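Local coordinates for chromosome partition protein Smc (Pyrococcus furiosus, PDB 3KTA) that binds and hydrolyses ATP as part of an ABC-type ATPase and is probably required for chromosome condensation and partitioning, at residues L125-I136 against L153-R164. Numbering follows the deposited sequence.
Sequences LRDVMMANADKI and LEKAMKILEEIR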
loop_
_atom_site.group_PDB
_atom_site.type_symbol
_atom_site.label_atom_id
_atom_site.label_comp_id
_atom_site.label_asym_id
_atom_site.label_seq_id
_atom_site.Cartn_x
_atom_site.Cartn_y
_atom_site.Cartn_z
ATOM N N LEU B 125 9.989 2.215 10.284
ATOM C CA LEU B 125 10.880 2.257 11.442
ATOM C C LEU B 125 11.578 3.619 11.499
ATOM O O LEU B 125 12.444 3.848 12.357
ATOM C CB LEU B 125 11.943 1.155 11.337
ATOM C CG LEU B 125 11.453 -0.290 11.365
ATOM C CD1 LEU B 125 12.634 -1.238 11.473
ATOM C CD2 LEU B 125 10.469 -0.492 12.505
ATOM N N ARG B 126 11.190 4.528 10.604
ATOM C CA ARG B 126 11.903 5.801 10.446
ATOM C C ARG B 126 11.177 6.985 11.083
ATOM O O ARG B 126 10.060 7.370 10.668
ATOM C CB ARG B 126 12.157 6.108 8.968
ATOM C CG ARG B 126 12.865 4.986 8.222
ATOM C CD ARG B 126 14.341 4.859 8.661
ATOM N NE ARG B 126 15.112 5.999 8.189
ATOM C CZ ARG B 126 15.614 6.111 6.959
ATOM N NH1 ARG B 126 15.438 5.141 6.071
ATOM N NH2 ARG B 126 16.288 7.203 6.614
ATOM N N ASP B 127 11.829 7.597 12.072
ATOM C CA ASP B 127 11.284 8.788 12.700
ATOM C C ASP B 127 10.878 9.888 11.720
ATOM O O ASP B 127 9.820 10.490 11.886
ATOM C CB ASP B 127 12.229 9.331 13.791
ATOM C CG ASP B 127 13.673 9.507 13.313
ATOM O OD1 ASP B 127 13.945 9.624 12.101
ATOM O OD2 ASP B 127 14.561 9.545 14.190
ATOM N N VAL B 128 11.698 10.151 10.698
ATOM C CA VAL B 128 11.406 11.236 9.771
ATOM C C VAL B 128 10.225 10.902 8.861
ATOM O O VAL B 128 9.653 11.798 8.251
ATOM C CB VAL B 128 12.638 11.648 8.935
ATOM C CG1 VAL B 128 13.706 12.198 9.842
ATOM C CG2 VAL B 128 13.190 10.472 8.183
HETATM N N MSE B 129 9.874 9.618 8.773
HETATM C CA MSE B 129 8.659 9.221 8.070
HETATM C C MSE B 129 7.411 9.416 8.928
HETATM O O MSE B 129 6.386 9.868 8.399
HETATM C CB MSE B 129 8.724 7.753 7.609
HETATM C CG MSE B 129 7.414 7.238 6.966
HETATM SE SE MSE B 129 6.963 8.104 5.275
HETATM C CE MSE B 129 7.925 6.877 4.124
HETATM N N MSE B 130 7.530 9.059 10.218
HETATM C CA MSE B 130 6.455 8.977 11.233
HETATM C C MSE B 130 5.967 10.335 11.756
HETATM O O MSE B 130 4.805 10.485 12.140
HETATM C CB MSE B 130 6.927 8.069 12.453
HETATM C CG MSE B 130 7.354 8.751 13.915
HETATM SE SE MSE B 130 7.155 7.330 15.216
HETATM C CE MSE B 130 5.313 6.879 14.796
ATOM N N ALA B 131 6.868 11.309 11.784
ATOM C CA ALA B 131 6.731 12.453 12.690
ATOM C C ALA B 131 5.447 13.257 12.532
ATOM O O ALA B 131 4.895 13.750 13.529
ATOM C CB ALA B 131 7.945 13.366 12.549
ATOM N N ASN B 132 4.993 13.417 11.292
ATOM C CA ASN B 132 3.796 14.195 11.011
ATOM C C ASN B 132 2.572 13.365 10.642
ATOM O O ASN B 132 1.641 13.882 10.035
ATOM C CB ASN B 132 4.073 15.209 9.898
ATOM C CG ASN B 132 5.082 16.252 10.311
ATOM O OD1 ASN B 132 5.021 16.782 11.421
ATOM N ND2 ASN B 132 6.021 16.556 9.420
ATOM N N ALA B 133 2.571 12.088 11.012
ATOM C CA ALA B 133 1.389 11.254 10.799
ATOM C C ALA B 133 0.211 11.811 11.598
ATOM O O ALA B 133 0.402 12.426 12.651
ATOM C CB ALA B 133 1.680 9.829 11.221
ATOM N N ASP B 134 -1.009 11.613 11.101
ATOM C CA ASP B 134 -2.188 12.064 11.835
ATOM C C ASP B 134 -2.458 11.183 13.047
ATOM O O ASP B 134 -2.911 11.664 14.085
ATOM C CB ASP B 134 -3.420 12.068 10.929
ATOM C CG ASP B 134 -3.281 13.019 9.766
ATOM O OD1 ASP B 134 -3.054 14.219 10.010
ATOM O OD2 ASP B 134 -3.407 12.576 8.605
ATOM N N LYS B 135 -2.215 9.885 12.886
ATOM C CA LYS B 135 -2.352 8.903 13.950
ATOM C C LYS B 135 -1.194 7.909 13.899
ATOM O O LYS B 135 -0.649 7.633 12.827
ATOM C CB LYS B 135 -3.675 8.136 13.813
ATOM C CG LYS B 135 -4.903 9.007 14.004
ATOM C CD LYS B 135 -5.074 9.342 15.494
ATOM C CE LYS B 135 -6.294 10.219 15.737
ATOM N NZ LYS B 135 -6.512 10.440 17.194
ATOM N N ILE B 136 -0.848 7.353 15.056
ATOM C CA ILE B 136 0.217 6.366 15.147
ATOM C C ILE B 136 -0.305 5.119 15.851
ATOM O O ILE B 136 -0.917 5.199 16.925
ATOM C CB ILE B 136 1.434 6.909 15.950
ATOM C CG1 ILE B 136 1.887 8.254 15.379
ATOM C CG2 ILE B 136 2.551 5.888 15.960
ATOM C CD1 ILE B 136 2.729 9.091 16.356
ATOM N N LEU B 153 3.218 10.801 19.883
ATOM C CA LEU B 153 4.509 10.981 19.234
ATOM C C LEU B 153 5.673 10.719 20.193
ATOM O O LEU B 153 6.648 10.060 19.835
ATOM C CB LEU B 153 4.628 12.379 18.635
ATOM C CG LEU B 153 5.965 12.644 17.940
ATOM C CD1 LEU B 153 6.257 11.581 16.894
ATOM C CD2 LEU B 153 5.969 14.028 17.297
ATOM N N GLU B 154 5.571 11.225 21.418
ATOM C CA GLU B 154 6.656 11.042 22.374
ATOM C C GLU B 154 6.910 9.563 22.642
ATOM O O GLU B 154 8.062 9.132 22.709
ATOM C CB GLU B 154 6.371 11.800 23.681
ATOM C CG GLU B 154 7.457 11.674 24.742
ATOM C CD GLU B 154 7.187 10.542 25.727
ATOM O OE1 GLU B 154 6.006 10.186 25.921
ATOM O OE2 GLU B 154 8.158 10.022 26.313
ATOM N N LYS B 155 5.835 8.786 22.778
ATOM C CA LYS B 155 5.976 7.353 23.029
ATOM C C LYS B 155 6.527 6.637 21.799
ATOM O O LYS B 155 7.381 5.747 21.913
ATOM C CB LYS B 155 4.646 6.724 23.437
ATOM C CG LYS B 155 4.234 6.991 24.888
ATOM C CD LYS B 155 3.004 6.178 25.261
ATOM N N ALA B 156 6.023 7.010 20.625
ATOM C CA ALA B 156 6.482 6.367 19.396
ATOM C C ALA B 156 7.967 6.625 19.182
ATOM O O ALA B 156 8.694 5.742 18.716
ATOM C CB ALA B 156 5.679 6.843 18.203
HETATM N N MSE B 157 8.420 7.831 19.518
HETATM C CA MSE B 157 9.835 8.172 19.358
HETATM C C MSE B 157 10.740 7.318 20.237
HETATM O O MSE B 157 11.812 6.895 19.805
HETATM C CB MSE B 157 10.084 9.661 19.618
HETATM C CG MSE B 157 9.502 10.552 18.548
HETATM SE SE MSE B 157 10.391 10.283 16.835
HETATM C CE MSE B 157 9.701 8.546 16.333
ATOM N N LYS B 158 10.319 7.081 21.474
ATOM C CA LYS B 158 11.076 6.211 22.362
ATOM C C LYS B 158 11.156 4.806 21.780
ATOM O O LYS B 158 12.199 4.153 21.831
ATOM C CB LYS B 158 10.438 6.162 23.750
ATOM C CG LYS B 158 10.549 7.450 24.533
ATOM N N ILE B 159 10.046 4.343 21.218
ATOM C CA ILE B 159 9.995 3.009 20.638
ATOM C C ILE B 159 10.958 2.881 19.462
ATOM O O ILE B 159 11.629 1.867 19.312
ATOM C CB ILE B 159 8.557 2.634 20.218
ATOM C CG1 ILE B 159 7.781 2.146 21.445
ATOM C CG2 ILE B 159 8.586 1.557 19.149
ATOM C CD1 ILE B 159 6.270 2.300 21.349
ATOM N N LEU B 160 11.018 3.914 18.630
ATOM C CA LEU B 160 11.900 3.895 17.471
ATOM C C LEU B 160 13.351 4.010 17.911
ATOM O O LEU B 160 14.234 3.418 17.310
ATOM C CB LEU B 160 11.535 5.004 16.468
ATOM C CG LEU B 160 10.243 4.789 15.679
ATOM C CD1 LEU B 160 10.120 5.829 14.579
ATOM C CD2 LEU B 160 10.223 3.398 15.083
ATOM N N GLU B 161 13.596 4.768 18.973
ATOM C CA GLU B 161 14.955 4.907 19.483
ATOM C C GLU B 161 15.514 3.547 19.890
ATOM O O GLU B 161 16.678 3.234 19.613
ATOM C CB GLU B 161 14.986 5.884 20.660
ATOM C CG GLU B 161 16.202 6.785 20.670
ATOM C CD GLU B 161 16.305 7.650 19.426
ATOM O OE1 GLU B 161 17.365 7.625 18.767
ATOM O OE2 GLU B 161 15.328 8.357 19.101
ATOM N N GLU B 162 14.678 2.737 20.535
ATOM C CA GLU B 162 15.075 1.402 20.980
ATOM C C GLU B 162 15.327 0.462 19.806
ATOM O O GLU B 162 16.231 -0.375 19.843
ATOM C CB GLU B 162 14.009 0.809 21.898
ATOM C CG GLU B 162 13.868 1.542 23.211
ATOM N N ILE B 163 14.520 0.601 18.763
ATOM C CA ILE B 163 14.697 -0.203 17.563
ATOM C C ILE B 163 15.998 0.134 16.823
ATOM O O ILE B 163 16.723 -0.767 16.386
ATOM C CB ILE B 163 13.488 -0.028 16.623
ATOM C CG1 ILE B 163 12.258 -0.703 17.239
ATOM C CG2 ILE B 163 13.793 -0.582 15.230
ATOM C CD1 ILE B 163 10.955 -0.241 16.625
ATOM N N ARG B 164 16.295 1.425 16.683
ATOM C CA ARG B 164 17.465 1.863 15.925
ATOM C C ARG B 164 18.765 1.479 16.634
ATOM O O ARG B 164 19.838 1.486 16.025
ATOM C CB ARG B 164 17.432 3.378 15.695
ATOM C CG ARG B 164 16.259 3.905 14.860
ATOM C CD ARG B 164 16.433 3.656 13.359
ATOM N NE ARG B 164 17.633 4.285 12.797
ATOM C CZ ARG B 164 17.653 5.449 12.153
ATOM N NH1 ARG B 164 16.537 6.152 11.989
ATOM N NH2 ARG B 164 18.799 5.917 11.671
HETATM O O HOH W 1 13.953 6.045 13.195
HETATM O O HOH W 2 15.119 8.196 10.134
#
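L125 and L160 meet where the C-terminal helix 153-164 of this C-terminal half of the SMC head leans on the loop and short helix that follow strand 119-123, a worked example of an apolar seam closed at one end by water. L160 turns both methyls to the other segment: CD2 lies 3.5 Å from the carbonyl O of L125, while CD1 rests 3.5 Å from the backbone N of D127. L125 also lies across I163, nearly perpendicular to it, with CD1 of L125 4.0 Å from CG2 of I163. Selenomethionine M130 is the knob, lodged among L153, A156, M157 and L160; CD1 of L160 comes 3.4 Å from its SE, and selenomethionine M157 runs antiparallel alongside it, methyl CE against SE. Replacing L160 by an alanine would probably open a gap beside that selenium and by the N of D127. Beyond L160, towards the C-terminal end of the segment, R164, its chain bent at chi2 (-77°) and chi3 (-60°), folds back over the segment 125-136. There one water, in the guanidinium plane, accepts hydrogen bonds from NH1 of R164 (2.9 Å) and N of D127 and donates one to O of L125. A second water links NH1 of R164, OD1 of D127 and NE of R126, whose NH2 is salt-bridged to D101. Bound AP5 lies about 6 Å from the side chain of L125, and G33 of the other chain packs on L125 and I163. Within this contact the helix is joined by apolar fit and its polar links run through water, while the carboxylates of D127 and D101, with the waters, probably offset the like charges of the two arginines.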